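Terminal uridylyltransferase 1 (Trypanosoma brucei, PDB 5HZD) catalyses the addition of uridine nucleotides from UTP to the 3'-hydroxyl of mitochondrial RNAs, including the guide RNAs used in RNA editing. Local coordinates at residues L419-P422 with G423-K427; Y404-S407 with F408-W412; L391-A394 with A395-L399; Y368-F371 with D372-T376; T63-G66 with K67-F70. One frame throughout, in Å; residues are numbered along the deposited sequence. Where two conformers were deposited one is given.

All five contacts are local, between residues a few positions apart. Contacts 2 and 3 share helix 385-409, with centres about 19 Å apart; contact 2 is a mostly buried aromatic group near the helix end, whereas contact 3 is partly buried and held mainly by backbone bonds. Contact 5, on helix 59-76, lies about 7 Å from contact 3 between centres and packs against it. Contacts 1 and 4 are surface contacts, contact 4 in a loop, contact 1 where one enters a short strand, each joined by an arginine: a straight bond to a threonine hydroxyl in 419-427, a long salt bridge in 368-376. Contact 1 touches contact 2 through Lys427, while contact 4 stands apart, nearer the UTP-binding residues.

Contact 1 (L419-P422 with G423-K427); sequences LNRP and GITTK
Arg421 and Thr425 meet across the bend at Pro422 and Gly423, with the arginine side chain running at about a right angle to that of the threonine. The approach is edge-on: OG1 of Thr425 lies only 7° out of the guanidinium plane, and NH1 of Arg421 donates to this OG1 over 2.9 Å with an N-H...O angle of 165°. Two features of the arginine chain explain the geometry. Its CG sits between the backbone N and the carbonyl carbon (chi1 60°), and a bend at chi3 turns the guanidinium toward Thr425. The hydroxyl is therefore approached by the aliphatic part as well, with CD of Arg421 3.1 Å and CG of Arg421 3.2 Å from OG1 of Thr425. Beside the bond, the methyl CG2 of Thr425 comes within 3.5 Å of NH1 of Arg421. The same NH1 forms a salt bridge with Glu466, a residue assigned to the proposed nucleotide recognition motif, so two partners fix this nitrogen, and the pairing helps satisfy the hydroxyl of buried Thr425. The bend belongs to the connection between strands 415-416 and 425-426, which pair antiparallel through the backbone of Thr425 and Val416; Arg421 and Thr425 also lean on Met429 and Leu430 of helix 427-430, while Leu419 packs on helix 336-349.

Contact 2 (Y404-S407 with F408-W412); sequences YFYS and FEFDW
Tyr406 and Trp412 are joined by a polar bond and by their rings. NE1 of Trp412 gives its hydrogen to O of Tyr406 over 2.8 Å, meeting a lone pair in the carbonyl plane, and CZ2 of the indole lies 3.6 Å from CD1 of Tyr406. The tyrosine turns its edge toward the face of Phe410 in an offset edge-to-face pair, planes at 66° and centroids 5.6 Å apart. CB of Phe410 sits over one face of the Phe405 ring, 4.2 Å from its centroid, in a CH-pi contact, and also touches CD1 of Tyr406. Backbone bonds position this cluster: O of Phe405 accepts from N of Glu409 at 2.9 Å and from N of Phe410 at 2.8 Å, the second an i to i+5 bond, as in a pi-type turn. A water donates to O of Phe410 at 2.7 Å and weakly to O of Tyr406. Earlier in the chain, CE1 of Tyr404 packs 3.6 Å from CD2 of Phe408, the ring pair being oblique. Tyr406 reaches Met342 through its hydroxyl and Glu409 pairs with Lys350, tying helix 385-409 to helix 336-349 and the segment after it, while Ser407 and Trp412 meet helix 481-497.

Contact 3 (L391-A394 with A395-L399); sequences LYKA and AGDML
Met398 folds back over the carbonyl of Ala394, one turn earlier, whose O accepts a hydrogen bond from N of Met398 at 2.8 Å. CB of Met398 lies 3.3 Å from O of Ala394. With CG set beside the backbone N (chi1 -68°), the next carbon comes closer, CG of Met398 standing 3.1 Å from O of Ala394. SD of Met398 lies 3.5 Å from O of Ala394 and 4.4 Å from CB of Ala394, the latter a loose apolar touch. The chain then bends about the CG-SD bond (chi3 73°), so the methyl CE leaves the Ala394 side; the methionine packs on Trp343 and Leu347 of helix 336-349. This is the regular i to i+4 pattern of an alpha helix, here the middle of helix 385-409: Ala395, Gly396 and Asp397 bond in turn to the carbonyls of Leu391, Tyr392 and Lys393, each with an angle above 160° at the hydrogen. On the exposed side, OD2 of Asp397 passes 3.9 Å from CG of Lys393, but NZ of Lys393 stays 5.5 Å from OD2 of Asp397, so their opposite charges can attract only at a distance. Across the helix, Ala395 and Leu399 face Phe70 and Ile69 of helix 59-76.

Contact 4 (Y368-F371 with D372-T376); sequences YTDF and DPRYT
An inverse gamma turn centred on Asp370 bends the loop between helices 336-349 and 385-409. The turn is closed by a weak backbone bond, N of Phe371 to O of Thr369 at 3.1 Å. From it the carboxylate forms a salt bridge, OD2 of Asp370 to NE of Arg374, at a long 3.6 Å; no hydrogen bond accompanies it. The oxygen lies at the edge of the guanidinium, near its plane, yet carboxylate and guanidinium planes are 46° apart, so the groups do not meet as a flat pair. NH2 of Arg374 is farther off, 4.2 Å from OD2 of Asp370. A bend in the arginine chain (chi3 -65°) turns its head back toward the aspartate. That head also lies close to Arg301, a like charge that the carboxylate probably offsets in part.

The loop runs over the nucleotidyltransferase palm, whose mixed sheet includes strand 105-109 and the strand 124-129 that carries residues assigned to the UTP site by similarity. The Pro373 side chain is about 7 Å from that of Ile124, one of these residues. Within the bend, a water donates to O of Thr369 at 2.7 Å and accepts from N of Asp372 at 3.0 Å, a bridge between the two segments. CD of Pro373 rests 3.5 Å from O of Phe371. Asp372 turns to Arg90 of helix 80-100 in a salt bridge, Phe371 meets Phe107 on strand 105-109, and Pro373 packs on Met83 and Ile108.

Contact 5 (T63-G66 with K67-F70); sequences TSWG and KKIF
Lys68 sends its CG beside the backbone N (chi1 -68°) and runs on extended, which brings its CD and CE to Trp65; chi4 (-48°) only sets the direction of NZ, leaving the ammonium high above the ring face. The side chains meet at a slant. CD of Lys68 lies 3.7 Å from CE3 of Trp65, while CE stands over one face of the indole. NZ of Lys68 is 6.0 Å from the centroid of the six-membered ring and 12° off its normal: well placed above the face, but so long that the cation-pi attraction is weak at most. Instead, the ammonium donates to a water at 3.1 Å from NZ of Lys68. In the conformer of Ser64 described, one of two, that water also hydrogen-bonds to the hydroxyl, though this bridge is less certain for the disorder. Trp65 is fixed from its other end, where NE1 bonds to the carbonyl of Lys500 and the ring meets Phe509 edge-to-face.

Along the buried side, CD1 of Ile69 comes within 3.9 Å of CA of Gly66, and CD1 of Phe70 lies 3.6 Å from O of Gly66, which sits at the edge of the phenyl ring. The backbone is held by i to i+4 bonds, N of Ile69 to O of Trp65 at 2.8 Å among them. Exposed lysines on one side, with Ile69 and Phe70 buried against helices 310-324 and 385-409 on another, give this part of helix 59-76 an amphipathic character.

Contact 1 (L419-P422 with G423-K427)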
# COMPACT_ATOMS: atom_id res chain seq x y z
N LEU A 419 11.95 -14.50 -0.66
CA LEU A 419 12.31 -14.12 -2.04
C LEU A 419 13.77 -13.73 -2.12
O LEU A 419 14.24 -13.30 -3.17
CB LEU A 419 11.43 -12.95 -2.52
CG LEU A 419 9.93 -13.17 -2.42
CD1 LEU A 419 9.24 -11.88 -2.87
CD2 LEU A 419 9.59 -14.34 -3.30
N ASN A 420 14.55 -13.92 -1.05
CA ASN A 420 15.92 -13.44 -1.09
C ASN A 420 16.87 -14.38 -1.79
O ASN A 420 18.05 -14.03 -2.01
CB ASN A 420 16.45 -13.18 0.32
CG ASN A 420 15.86 -11.95 0.93
OD1 ASN A 420 14.76 -11.98 1.43
ND2 ASN A 420 16.58 -10.84 0.85
N ARG A 421 16.39 -15.58 -2.10
CA ARG A 421 17.16 -16.55 -2.90
C ARG A 421 16.14 -17.39 -3.63
O ARG A 421 15.00 -17.51 -3.18
CB ARG A 421 18.07 -17.40 -1.99
CG ARG A 421 17.33 -18.21 -0.93
CD ARG A 421 18.27 -18.59 0.24
NE ARG A 421 18.99 -17.43 0.76
CZ ARG A 421 18.48 -16.54 1.60
NH1 ARG A 421 17.21 -16.63 2.03
NH2 ARG A 421 19.22 -15.52 1.99
N PRO A 422 16.52 -17.99 -4.77
CA PRO A 422 15.55 -18.72 -5.60
C PRO A 422 15.20 -20.11 -5.10
O PRO A 422 14.12 -20.61 -5.41
CB PRO A 422 16.30 -18.85 -6.95
CG PRO A 422 17.75 -18.77 -6.60
CD PRO A 422 17.82 -17.80 -5.45
N GLY A 423 16.10 -20.73 -4.36
CA GLY A 423 15.85 -22.07 -3.86
C GLY A 423 15.18 -22.05 -2.51
O GLY A 423 14.61 -21.05 -2.10
N ILE A 424 15.25 -23.17 -1.81
CA ILE A 424 14.63 -23.28 -0.48
C ILE A 424 15.48 -22.55 0.56
O ILE A 424 16.71 -22.70 0.59
CB ILE A 424 14.53 -24.76 -0.05
CG1 ILE A 424 13.56 -25.53 -0.95
CG2 ILE A 424 14.14 -24.90 1.45
CD1 ILE A 424 12.17 -25.02 -0.96
N THR A 425 14.82 -21.76 1.42
CA THR A 425 15.47 -21.15 2.58
C THR A 425 15.03 -21.92 3.82
O THR A 425 13.83 -21.98 4.13
CB THR A 425 15.01 -19.69 2.74
OG1 THR A 425 15.46 -18.94 1.61
CG2 THR A 425 15.63 -19.07 3.99
N THR A 426 15.96 -22.51 4.55
CA THR A 426 15.57 -23.19 5.79
C THR A 426 15.63 -22.20 6.95
O THR A 426 16.30 -21.18 6.86
CB THR A 426 16.47 -24.39 6.09
OG1 THR A 426 17.79 -23.95 6.39
CG2 THR A 426 16.49 -25.38 4.89
N LYS A 427 14.89 -22.48 8.02
CA LYS A 427 15.00 -21.65 9.22
C LYS A 427 16.43 -21.56 9.72
O LYS A 427 16.91 -20.47 10.06
CB LYS A 427 14.07 -22.17 10.32
CG LYS A 427 12.59 -22.00 9.94
CD LYS A 427 11.69 -22.44 11.07
CE LYS A 427 10.20 -22.46 10.59
NZ LYS A 427 9.27 -22.81 11.71

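Contact 2 (Y404-S407 with F408-W412)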
# COMPACT_ATOMS: atom_id res chain seq x y z
N TYR A 404 -3.69 -24.95 -1.51
CA TYR A 404 -3.13 -26.29 -1.38
C TYR A 404 -1.64 -26.29 -0.98
O TYR A 404 -1.24 -27.07 -0.09
CB TYR A 404 -3.37 -27.10 -2.67
CG TYR A 404 -2.95 -28.55 -2.53
CD1 TYR A 404 -3.82 -29.48 -2.00
CD2 TYR A 404 -1.68 -28.96 -2.92
CE1 TYR A 404 -3.43 -30.82 -1.86
CE2 TYR A 404 -1.28 -30.26 -2.79
CZ TYR A 404 -2.16 -31.18 -2.27
OH TYR A 404 -1.75 -32.49 -2.14
N PHE A 405 -0.85 -25.43 -1.63
CA PHE A 405 0.59 -25.34 -1.35
C PHE A 405 0.83 -25.05 0.13
O PHE A 405 1.64 -25.73 0.78
CB PHE A 405 1.19 -24.24 -2.23
CG PHE A 405 2.67 -24.06 -2.05
CD1 PHE A 405 3.57 -24.98 -2.56
CD2 PHE A 405 3.16 -22.96 -1.36
CE1 PHE A 405 4.97 -24.83 -2.39
CE2 PHE A 405 4.56 -22.79 -1.19
CZ PHE A 405 5.46 -23.71 -1.71
N TYR A 406 0.10 -24.08 0.67
CA TYR A 406 0.37 -23.72 2.06
C TYR A 406 -0.29 -24.62 3.06
O TYR A 406 0.08 -24.62 4.24
CB TYR A 406 0.08 -22.24 2.30
CG TYR A 406 1.14 -21.37 1.66
CD1 TYR A 406 2.47 -21.45 2.09
CD2 TYR A 406 0.82 -20.48 0.62
CE1 TYR A 406 3.46 -20.66 1.51
CE2 TYR A 406 1.82 -19.67 0.04
CZ TYR A 406 3.13 -19.78 0.49
OH TYR A 406 4.12 -19.01 -0.07
N SER A 407 -1.28 -25.40 2.62
CA SER A 407 -1.89 -26.35 3.53
C SER A 407 -1.15 -27.69 3.59
O SER A 407 -1.12 -28.33 4.64
CB SER A 407 -3.38 -26.57 3.15
OG SER A 407 -4.19 -25.39 3.30
N PHE A 408 -0.52 -28.11 2.49
CA PHE A 408 0.05 -29.47 2.40
C PHE A 408 1.47 -29.60 1.90
O PHE A 408 2.13 -30.61 2.17
CB PHE A 408 -0.85 -30.39 1.54
CG PHE A 408 -2.18 -30.67 2.15
CD1 PHE A 408 -2.27 -31.44 3.29
CD2 PHE A 408 -3.34 -30.12 1.62
CE1 PHE A 408 -3.50 -31.68 3.90
CE2 PHE A 408 -4.56 -30.35 2.20
CZ PHE A 408 -4.65 -31.14 3.34
N GLU A 409 1.96 -28.63 1.15
CA GLU A 409 3.27 -28.78 0.51
C GLU A 409 4.36 -28.00 1.23
O GLU A 409 5.44 -28.55 1.53
CB GLU A 409 3.19 -28.27 -0.92
CG GLU A 409 2.15 -28.93 -1.79
CD GLU A 409 2.29 -28.46 -3.21
OE1 GLU A 409 1.35 -27.82 -3.73
OE2 GLU A 409 3.37 -28.69 -3.79
N PHE A 410 4.10 -26.73 1.51
CA PHE A 410 5.13 -25.90 2.15
C PHE A 410 5.45 -26.41 3.56
O PHE A 410 4.55 -26.70 4.35
CB PHE A 410 4.69 -24.42 2.20
CG PHE A 410 5.74 -23.54 2.79
CD1 PHE A 410 6.92 -23.30 2.09
CD2 PHE A 410 5.59 -23.03 4.07
CE1 PHE A 410 7.94 -22.53 2.66
CE2 PHE A 410 6.62 -22.27 4.65
CZ PHE A 410 7.79 -22.03 3.96
N ASP A 411 6.75 -26.48 3.87
CA ASP A 411 7.18 -27.00 5.17
C ASP A 411 7.28 -25.85 6.17
O ASP A 411 8.35 -25.26 6.36
CB ASP A 411 8.51 -27.72 5.05
CG ASP A 411 8.88 -28.49 6.31
OD1 ASP A 411 8.32 -28.19 7.40
OD2 ASP A 411 9.71 -29.41 6.19
N TRP A 412 6.17 -25.55 6.81
CA TRP A 412 6.13 -24.44 7.78
C TRP A 412 7.04 -24.69 8.97
O TRP A 412 7.49 -23.75 9.63
CB TRP A 412 4.73 -24.20 8.30
CG TRP A 412 3.74 -23.58 7.32
CD1 TRP A 412 2.74 -24.23 6.66
CD2 TRP A 412 3.61 -22.19 6.98
NE1 TRP A 412 1.99 -23.34 5.92
CE2 TRP A 412 2.50 -22.08 6.09
CE3 TRP A 412 4.30 -21.02 7.34
CZ2 TRP A 412 2.06 -20.86 5.57
CZ3 TRP A 412 3.88 -19.81 6.80
CH2 TRP A 412 2.76 -19.73 5.92
O HOH W 1 1.91 -27.06 4.42

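Contact 3 (L391-A394 with A395-L399)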
# COMPACT_ATOMS: atom_id res chain seq x y z
N LEU A 391 -7.67 -17.42 -19.17
CA LEU A 391 -7.22 -16.71 -17.97
C LEU A 391 -8.06 -17.06 -16.75
O LEU A 391 -7.51 -17.15 -15.65
CB LEU A 391 -7.22 -15.18 -18.15
CG LEU A 391 -6.22 -14.59 -19.12
CD1 LEU A 391 -6.44 -13.09 -19.19
CD2 LEU A 391 -4.80 -14.92 -18.68
N TYR A 392 -9.38 -17.19 -16.92
CA TYR A 392 -10.23 -17.56 -15.78
C TYR A 392 -9.83 -18.92 -15.24
O TYR A 392 -9.69 -19.09 -14.03
CB TYR A 392 -11.71 -17.61 -16.18
CG TYR A 392 -12.33 -16.30 -16.56
CD1 TYR A 392 -11.69 -15.09 -16.30
CD2 TYR A 392 -13.57 -16.28 -17.16
CE1 TYR A 392 -12.29 -13.88 -16.65
CE2 TYR A 392 -14.17 -15.09 -17.50
CZ TYR A 392 -13.52 -13.90 -17.24
OH TYR A 392 -14.11 -12.71 -17.58
N LYS A 393 -9.62 -19.87 -16.13
CA LYS A 393 -9.21 -21.20 -15.75
C LYS A 393 -7.88 -21.16 -14.98
O LYS A 393 -7.72 -21.84 -13.95
CB LYS A 393 -9.09 -22.09 -17.00
CG LYS A 393 -8.50 -23.44 -16.70
CD LYS A 393 -8.53 -24.38 -17.89
CE LYS A 393 -7.77 -25.66 -17.56
NZ LYS A 393 -8.15 -26.74 -18.51
N ALA A 394 -6.92 -20.39 -15.48
CA ALA A 394 -5.60 -20.29 -14.87
C ALA A 394 -5.69 -19.63 -13.50
O ALA A 394 -5.09 -20.09 -12.54
CB ALA A 394 -4.64 -19.47 -15.76
N ALA A 395 -6.44 -18.53 -13.41
CA ALA A 395 -6.58 -17.82 -12.13
C ALA A 395 -7.18 -18.73 -11.05
O ALA A 395 -6.70 -18.76 -9.89
CB ALA A 395 -7.43 -16.56 -12.29
N GLY A 396 -8.23 -19.46 -11.40
CA GLY A 396 -8.80 -20.39 -10.45
C GLY A 396 -7.81 -21.47 -10.04
O GLY A 396 -7.67 -21.78 -8.85
N ASP A 397 -7.13 -22.05 -11.02
CA ASP A 397 -6.13 -23.09 -10.73
C ASP A 397 -5.05 -22.55 -9.79
O ASP A 397 -4.58 -23.24 -8.87
CB ASP A 397 -5.39 -23.48 -12.01
CG ASP A 397 -6.19 -24.38 -12.92
OD1 ASP A 397 -7.22 -24.96 -12.49
OD2 ASP A 397 -5.75 -24.52 -14.09
N MET A 398 -4.59 -21.34 -10.07
CA MET A 398 -3.51 -20.75 -9.29
C MET A 398 -3.91 -20.44 -7.86
O MET A 398 -3.14 -20.66 -6.93
CB MET A 398 -3.00 -19.51 -9.99
CG MET A 398 -2.31 -19.89 -11.28
SD MET A 398 -2.04 -18.48 -12.38
CE MET A 398 -0.72 -17.60 -11.54
N LEU A 399 -5.13 -19.93 -7.69
CA LEU A 399 -5.60 -19.62 -6.34
C LEU A 399 -5.85 -20.87 -5.51
O LEU A 399 -5.44 -20.96 -4.35
CB LEU A 399 -6.83 -18.72 -6.37
CG LEU A 399 -7.11 -18.10 -5.00
CD1 LEU A 399 -6.04 -17.10 -4.62
CD2 LEU A 399 -8.52 -17.43 -4.97

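Contact 4 (Y368-F371 with D372-T376)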
# COMPACT_ATOMS: atom_id res chain seq x y z
N TYR A 368 15.69 7.25 -10.84
CA TYR A 368 14.26 7.00 -10.75
C TYR A 368 13.48 7.92 -11.68
O TYR A 368 13.78 9.10 -11.80
CB TYR A 368 13.81 7.26 -9.31
CG TYR A 368 12.49 6.60 -8.95
CD1 TYR A 368 12.44 5.26 -8.55
CD2 TYR A 368 11.30 7.32 -8.98
CE1 TYR A 368 11.25 4.65 -8.20
CE2 TYR A 368 10.10 6.72 -8.62
CZ TYR A 368 10.07 5.39 -8.23
OH TYR A 368 8.84 4.82 -7.88
N THR A 369 12.48 7.36 -12.35
CA THR A 369 11.68 8.15 -13.28
C THR A 369 10.20 8.09 -12.95
O THR A 369 9.44 8.96 -13.36
CB THR A 369 11.86 7.65 -14.74
OG1 THR A 369 11.63 6.23 -14.79
CG2 THR A 369 13.27 7.94 -15.22
N ASP A 370 9.76 7.04 -12.26
CA ASP A 370 8.33 6.77 -12.17
C ASP A 370 7.67 7.36 -10.92
O ASP A 370 6.91 6.69 -10.22
CB ASP A 370 8.05 5.26 -12.23
CG ASP A 370 8.47 4.64 -13.57
OD1 ASP A 370 8.74 5.39 -14.54
OD2 ASP A 370 8.52 3.39 -13.64
N PHE A 371 7.95 8.64 -10.66
CA PHE A 371 7.27 9.37 -9.60
C PHE A 371 5.76 9.20 -9.69
O PHE A 371 5.09 8.98 -8.66
CB PHE A 371 7.62 10.88 -9.70
CG PHE A 371 9.10 11.17 -9.59
CD1 PHE A 371 9.90 11.19 -10.73
CD2 PHE A 371 9.67 11.46 -8.37
CE1 PHE A 371 11.26 11.47 -10.63
CE2 PHE A 371 11.04 11.75 -8.27
CZ PHE A 371 11.82 11.75 -9.39
N ASP A 372 5.27 9.30 -10.93
CA ASP A 372 3.86 9.04 -11.27
C ASP A 372 3.79 7.58 -11.72
O ASP A 372 4.37 7.23 -12.75
CB ASP A 372 3.45 9.96 -12.41
CG ASP A 372 3.22 11.40 -11.96
OD1 ASP A 372 2.85 11.60 -10.77
OD2 ASP A 372 3.37 12.30 -12.80
N PRO A 373 3.08 6.74 -10.97
CA PRO A 373 3.03 5.29 -11.27
C PRO A 373 2.45 5.04 -12.64
O PRO A 373 1.46 5.67 -13.05
CB PRO A 373 2.12 4.74 -10.18
CG PRO A 373 2.33 5.74 -9.02
CD PRO A 373 2.34 7.06 -9.72
N ARG A 374 3.08 4.13 -13.37
CA ARG A 374 2.61 3.78 -14.71
C ARG A 374 1.36 2.90 -14.66
O ARG A 374 1.28 1.95 -13.85
CB ARG A 374 3.74 3.13 -15.51
CG ARG A 374 4.76 4.20 -15.98
CD ARG A 374 5.69 3.69 -17.06
NE ARG A 374 6.54 2.63 -16.54
CZ ARG A 374 6.91 1.56 -17.23
NH1 ARG A 374 6.50 1.40 -18.49
NH2 ARG A 374 7.68 0.64 -16.65
N TYR A 375 0.41 3.24 -15.51
CA TYR A 375 -0.85 2.52 -15.56
C TYR A 375 -0.75 1.31 -16.49
O TYR A 375 -0.31 1.43 -17.64
CB TYR A 375 -1.98 3.47 -16.03
CG TYR A 375 -3.30 2.74 -16.21
CD1 TYR A 375 -4.09 2.43 -15.12
CD2 TYR A 375 -3.72 2.34 -17.48
CE1 TYR A 375 -5.29 1.71 -15.29
CE2 TYR A 375 -4.91 1.64 -17.67
CZ TYR A 375 -5.69 1.33 -16.55
OH TYR A 375 -6.87 0.62 -16.77
N THR A 376 -1.17 0.14 -15.99
CA THR A 376 -1.31 -1.06 -16.80
C THR A 376 -2.69 -1.66 -16.51
O THR A 376 -2.98 -1.99 -15.35
CB THR A 376 -0.26 -2.13 -16.37
OG1 THR A 376 1.07 -1.58 -16.49
CG2 THR A 376 -0.38 -3.35 -17.26
O HOH W 2 6.93 9.95 -13.35

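Contact 5 (T63-G66 with K67-F70)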
# COMPACT_ATOMS: atom_id res chain seq x y z
N THR A 63 -12.92 -22.87 -12.40
CA THR A 63 -12.95 -21.85 -13.43
C THR A 63 -13.91 -20.70 -13.11
O THR A 63 -13.62 -19.54 -13.37
CB THR A 63 -13.25 -22.50 -14.78
OG1 THR A 63 -12.13 -23.35 -15.07
CG2 THR A 63 -13.41 -21.46 -15.88
N SER A 64 -15.06 -21.04 -12.53
CA SER A 64 -16.00 -20.03 -12.09
C SER A 64 -15.35 -19.13 -11.05
O SER A 64 -15.54 -17.92 -11.07
CB SER A 64 -17.27 -20.68 -11.52
OG SER A 64 -18.21 -19.71 -11.10
N TRP A 65 -14.55 -19.72 -10.16
CA TRP A 65 -13.84 -18.89 -9.18
C TRP A 65 -12.84 -17.97 -9.89
O TRP A 65 -12.72 -16.80 -9.53
CB TRP A 65 -13.17 -19.73 -8.06
CG TRP A 65 -14.15 -20.14 -6.94
CD1 TRP A 65 -14.61 -21.39 -6.66
CD2 TRP A 65 -14.73 -19.27 -5.95
NE1 TRP A 65 -15.45 -21.36 -5.56
CE2 TRP A 65 -15.53 -20.07 -5.11
CE3 TRP A 65 -14.62 -17.90 -5.68
CZ2 TRP A 65 -16.24 -19.55 -4.03
CZ3 TRP A 65 -15.33 -17.38 -4.61
CH2 TRP A 65 -16.13 -18.20 -3.80
N GLY A 66 -12.18 -18.43 -10.95
CA GLY A 66 -11.33 -17.54 -11.73
C GLY A 66 -12.05 -16.35 -12.36
O GLY A 66 -11.52 -15.25 -12.42
N LYS A 67 -13.26 -16.58 -12.84
CA LYS A 67 -14.06 -15.47 -13.36
C LYS A 67 -14.36 -14.47 -12.24
O LYS A 67 -14.30 -13.25 -12.45
CB LYS A 67 -15.34 -16.01 -13.98
CG LYS A 67 -16.30 -14.96 -14.51
CD LYS A 67 -17.40 -15.58 -15.39
CE LYS A 67 -18.42 -14.49 -15.78
NZ LYS A 67 -19.58 -15.03 -16.59
N LYS A 68 -14.70 -14.98 -11.07
CA LYS A 68 -14.94 -14.10 -9.91
C LYS A 68 -13.71 -13.32 -9.49
O LYS A 68 -13.81 -12.14 -9.14
CB LYS A 68 -15.47 -14.91 -8.72
CG LYS A 68 -16.85 -15.47 -8.93
CD LYS A 68 -17.24 -16.32 -7.71
CE LYS A 68 -18.28 -17.35 -8.07
NZ LYS A 68 -19.38 -16.75 -8.85
N ILE A 69 -12.55 -13.98 -9.53
CA ILE A 69 -11.27 -13.34 -9.23
C ILE A 69 -11.02 -12.16 -10.16
O ILE A 69 -10.67 -11.06 -9.70
CB ILE A 69 -10.12 -14.37 -9.35
CG1 ILE A 69 -10.22 -15.36 -8.19
CG2 ILE A 69 -8.76 -13.67 -9.30
CD1 ILE A 69 -9.46 -16.68 -8.41
N PHE A 70 -11.24 -12.36 -11.46
CA PHE A 70 -11.03 -11.25 -12.39
C PHE A 70 -12.07 -10.14 -12.20
O PHE A 70 -11.75 -8.97 -12.43
CB PHE A 70 -10.99 -11.73 -13.86
CG PHE A 70 -9.59 -12.04 -14.33
CD1 PHE A 70 -9.07 -13.31 -14.16
CD2 PHE A 70 -8.80 -11.05 -14.89
CE1 PHE A 70 -7.77 -13.61 -14.57
CE2 PHE A 70 -7.50 -11.32 -15.28
CZ PHE A 70 -6.99 -12.60 -15.14
O HOH W 3 -18.29 -16.74 -11.79